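Local coordinates for protein lasso peptide isopeptidase AtxE2 (Asticcacaulis excentricus, PDB 5TXE) that hydrolyses the isopeptide bond of the lasso peptides astexin-2 and astexin-3, opening their knotted structure and converting them to linear peptides, at residues 590-598 against 616-626. The protein carries 1 engineered substitution. Numbering follows the deposited sequence.
Sequences SFVVNASRL and PGFTALQQARK
The short helix 591-594 and the 3-10 turn after it run alongside helix 615-623 in the same chain direction, closest where the CA atoms of Val592 and Gly617 lie 4.7 Å apart. At this end CG2 of Val592, beside its own backbone N, rests on the Pro616-Gly617 peptide, 3.6 Å from Gly617 N. Gly617 also takes the CB of Phe591 against its CA; a side chain at Gly617 would crowd Phe591 CB. One turn on, CB of Ala595 and CB of Ala620 meet at 3.7 Å. The two methyls of Leu621 divide between neighbours: CD1 meets Phe591 CD2 obliquely, while CD2 lies 3.7 Å from Ala595 CA and also touches Leu598 CB. Helix 615-623 is the beta-alpha-beta crossover between parallel strands 602-607 and 628-633 of the alpha/beta-hydrolase sheet; Glu610, the probable charge-relay acid, follows the first strand, and segment 590-598 precedes it. Phe591 reaches on to helix 528-539, and Leu621 to Val628. A Schellman motif with Arg625 at C-prime ends the second helix and delivers Lys626 to the turn. Bent at chi2 (-57°), its chain passes over the carbonyl oxygens of Ala595 and Leu598, and NZ donates to Ser596 O at 3.0 Å from well above the carbonyl plane, while also salt-bridging Asp599. A methionine in its place would probably leave the Asp599 carboxylate without this cationic mate and Ser596 O without this donor.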
loop_
_atom_site.group_PDB
_atom_site.type_symbol
_atom_site.label_atom_id
_atom_site.label_comp_id
_atom_site.label_asym_id
_atom_site.label_seq_id
_atom_site.Cartn_x
_atom_site.Cartn_y
_atom_site.Cartn_z
ATOM N N SER A 590 12.664 1.901 22.491
ATOM C CA SER A 590 12.958 3.317 22.587
ATOM C C SER A 590 14.425 3.576 22.346
ATOM O O SER A 590 15.287 2.985 23.017
ATOM C CB SER A 590 12.554 3.904 23.923
ATOM O OG SER A 590 13.280 5.107 24.133
ATOM N N PHE A 591 14.709 4.455 21.384
ATOM C CA PHE A 591 16.085 4.893 21.173
ATOM C C PHE A 591 16.591 5.857 22.246
ATOM O O PHE A 591 17.802 5.974 22.460
ATOM C CB PHE A 591 16.274 5.523 19.788
ATOM C CG PHE A 591 16.258 4.543 18.651
ATOM C CD1 PHE A 591 16.239 3.180 18.854
ATOM C CD2 PHE A 591 16.275 5.005 17.366
ATOM C CE1 PHE A 591 16.267 2.308 17.772
ATOM C CE2 PHE A 591 16.256 4.152 16.286
ATOM C CZ PHE A 591 16.260 2.801 16.480
ATOM N N VAL A 592 15.701 6.532 22.941
ATOM C CA VAL A 592 16.151 7.359 24.063
ATOM C C VAL A 592 16.701 6.434 25.186
ATOM O O VAL A 592 17.814 6.611 25.638
ATOM C CB VAL A 592 14.997 8.257 24.615
ATOM C CG1 VAL A 592 15.429 9.077 25.854
ATOM C CG2 VAL A 592 14.546 9.203 23.535
ATOM N N VAL A 593 15.919 5.441 25.591
ATOM C CA VAL A 593 16.360 4.456 26.598
ATOM C C VAL A 593 17.644 3.744 26.177
ATOM O O VAL A 593 18.566 3.645 26.977
ATOM C CB VAL A 593 15.239 3.443 26.871
ATOM C CG1 VAL A 593 15.703 2.282 27.752
ATOM C CG2 VAL A 593 14.038 4.157 27.483
ATOM N N ASN A 594 17.748 3.314 24.918
ATOM C CA ASN A 594 18.836 2.454 24.480
ATOM C C ASN A 594 19.899 3.119 23.653
ATOM O O ASN A 594 20.789 2.451 23.141
ATOM C CB ASN A 594 18.236 1.318 23.662
ATOM C CG ASN A 594 17.342 0.423 24.510
ATOM O OD1 ASN A 594 17.856 -0.260 25.387
ATOM N ND2 ASN A 594 16.015 0.438 24.277
ATOM N N ALA A 595 19.898 4.446 23.585
ATOM C CA ALA A 595 20.876 5.147 22.742
ATOM C C ALA A 595 22.315 4.706 22.927
ATOM O O ALA A 595 23.071 4.554 21.967
ATOM C CB ALA A 595 20.826 6.647 22.992
ATOM N N SER A 596 22.733 4.542 24.163
ATOM C CA SER A 596 24.157 4.283 24.424
ATOM C C SER A 596 24.606 2.881 23.980
ATOM O O SER A 596 25.784 2.653 23.835
ATOM C CB SER A 596 24.483 4.580 25.897
ATOM O OG SER A 596 23.622 3.755 26.690
ATOM N N ARG A 597 23.693 1.967 23.684
ATOM C CA ARG A 597 24.122 0.652 23.126
ATOM C C ARG A 597 23.726 0.412 21.669
ATOM O O ARG A 597 23.689 -0.679 21.193
ATOM C CB ARG A 597 23.571 -0.489 23.979
ATOM C CG ARG A 597 22.068 -0.637 24.029
ATOM C CD ARG A 597 21.825 -1.560 25.200
ATOM N NE ARG A 597 20.446 -1.882 25.516
ATOM C CZ ARG A 597 19.788 -2.911 25.001
ATOM N NH1 ARG A 597 20.354 -3.622 24.045
ATOM N NH2 ARG A 597 18.546 -3.180 25.384
ATOM N N LEU A 598 23.434 1.469 20.955
ATOM C CA LEU A 598 22.947 1.319 19.626
ATOM C C LEU A 598 24.086 1.670 18.675
ATOM O O LEU A 598 24.256 2.839 18.242
ATOM C CB LEU A 598 21.751 2.227 19.464
ATOM C CG LEU A 598 20.665 1.666 18.583
ATOM C CD1 LEU A 598 19.357 1.877 19.319
ATOM C CD2 LEU A 598 20.741 2.314 17.190
ATOM N N PRO A 616 13.734 13.313 19.957
ATOM C CA PRO A 616 14.402 12.893 21.218
ATOM C C PRO A 616 15.388 11.733 21.015
ATOM O O PRO A 616 16.527 11.795 21.443
ATOM C CB PRO A 616 13.221 12.459 22.119
ATOM C CG PRO A 616 12.096 13.292 21.602
ATOM C CD PRO A 616 12.286 13.401 20.119
ATOM N N GLY A 617 14.941 10.728 20.295
ATOM C CA GLY A 617 15.794 9.616 19.930
ATOM C C GLY A 617 17.043 10.033 19.214
ATOM O O GLY A 617 18.167 9.636 19.579
ATOM N N PHE A 618 16.876 10.858 18.199
ATOM C CA PHE A 618 18.037 11.316 17.456
ATOM C C PHE A 618 19.032 12.030 18.375
ATOM O O PHE A 618 20.227 11.850 18.282
ATOM C CB PHE A 618 17.597 12.215 16.299
ATOM C CG PHE A 618 18.738 12.797 15.524
ATOM C CD1 PHE A 618 19.346 12.085 14.523
ATOM C CD2 PHE A 618 19.229 14.041 15.837
ATOM C CE1 PHE A 618 20.391 12.607 13.819
ATOM C CE2 PHE A 618 20.290 14.573 15.139
ATOM C CZ PHE A 618 20.851 13.861 14.108
ATOM N N THR A 619 18.524 12.875 19.248
ATOM C CA THR A 619 19.389 13.709 20.083
ATOM C C THR A 619 20.133 12.846 21.090
ATOM O O THR A 619 21.309 13.087 21.352
ATOM C CB THR A 619 18.549 14.763 20.777
ATOM O OG1 THR A 619 17.837 15.551 19.782
ATOM C CG2 THR A 619 19.386 15.639 21.639
ATOM N N ALA A 620 19.480 11.804 21.617
ATOM C CA ALA A 620 20.153 10.894 22.570
ATOM C C ALA A 620 21.251 10.125 21.869
ATOM O O ALA A 620 22.351 9.995 22.386
ATOM C CB ALA A 620 19.160 9.968 23.219
ATOM N N LEU A 621 20.978 9.694 20.648
ATOM C CA LEU A 621 21.979 9.022 19.856
ATOM C C LEU A 621 23.154 9.884 19.534
ATOM O O LEU A 621 24.317 9.407 19.646
ATOM C CB LEU A 621 21.389 8.495 18.560
ATOM C CG LEU A 621 20.418 7.309 18.761
ATOM C CD1 LEU A 621 19.648 7.045 17.477
ATOM C CD2 LEU A 621 21.143 6.007 19.152
ATOM N N GLN A 622 22.922 11.139 19.113
ATOM C CA GLN A 622 24.056 12.048 18.844
ATOM C C GLN A 622 24.848 12.306 20.103
ATOM O O GLN A 622 26.074 12.272 20.113
ATOM C CB GLN A 622 23.653 13.396 18.296
ATOM C CG GLN A 622 23.270 13.357 16.853
ATOM C CD GLN A 622 23.415 14.729 16.159
ATOM O OE1 GLN A 622 23.114 15.772 16.730
ATOM N NE2 GLN A 622 23.893 14.712 14.916
ATOM N N GLN A 623 24.166 12.577 21.173
ATOM C CA GLN A 623 24.826 12.802 22.438
ATOM C C GLN A 623 25.668 11.581 22.858
ATOM O O GLN A 623 26.723 11.733 23.463
ATOM C CB GLN A 623 23.756 13.063 23.447
ATOM C CG GLN A 623 24.225 13.233 24.890
ATOM C CD GLN A 623 24.037 14.665 25.383
ATOM O OE1 GLN A 623 23.772 15.593 24.597
ATOM N NE2 GLN A 623 24.185 14.850 26.690
ATOM N N ALA A 624 25.209 10.381 22.555
ATOM C CA ALA A 624 25.978 9.182 22.885
ATOM C C ALA A 624 26.973 8.882 21.781
ATOM O O ALA A 624 27.548 7.831 21.771
ATOM C CB ALA A 624 25.051 8.019 23.105
ATOM N N ARG A 625 27.154 9.789 20.817
ATOM C CA ARG A 625 28.147 9.622 19.765
ATOM C C ARG A 625 27.940 8.340 18.891
ATOM O O ARG A 625 28.854 7.662 18.500
ATOM C CB ARG A 625 29.544 9.672 20.388
ATOM C CG ARG A 625 29.824 10.969 21.183
ATOM C CD ARG A 625 31.188 11.020 21.872
ATOM N NE ARG A 625 32.245 10.588 20.942
ATOM C CZ ARG A 625 32.897 11.360 20.054
ATOM N NH1 ARG A 625 32.672 12.680 19.960
ATOM N NH2 ARG A 625 33.808 10.803 19.242
ATOM N N LYS A 626 26.719 8.084 18.506
ATOM C CA LYS A 626 26.411 7.000 17.626
ATOM C C LYS A 626 26.337 7.480 16.197
ATOM O O LYS A 626 26.039 8.655 15.936
ATOM C CB LYS A 626 25.080 6.359 18.077
ATOM C CG LYS A 626 25.138 5.957 19.545
ATOM C CD LYS A 626 26.325 4.994 19.811
ATOM C CE LYS A 626 26.425 4.594 21.267
ATOM N NZ LYS A 626 27.517 3.614 21.550
#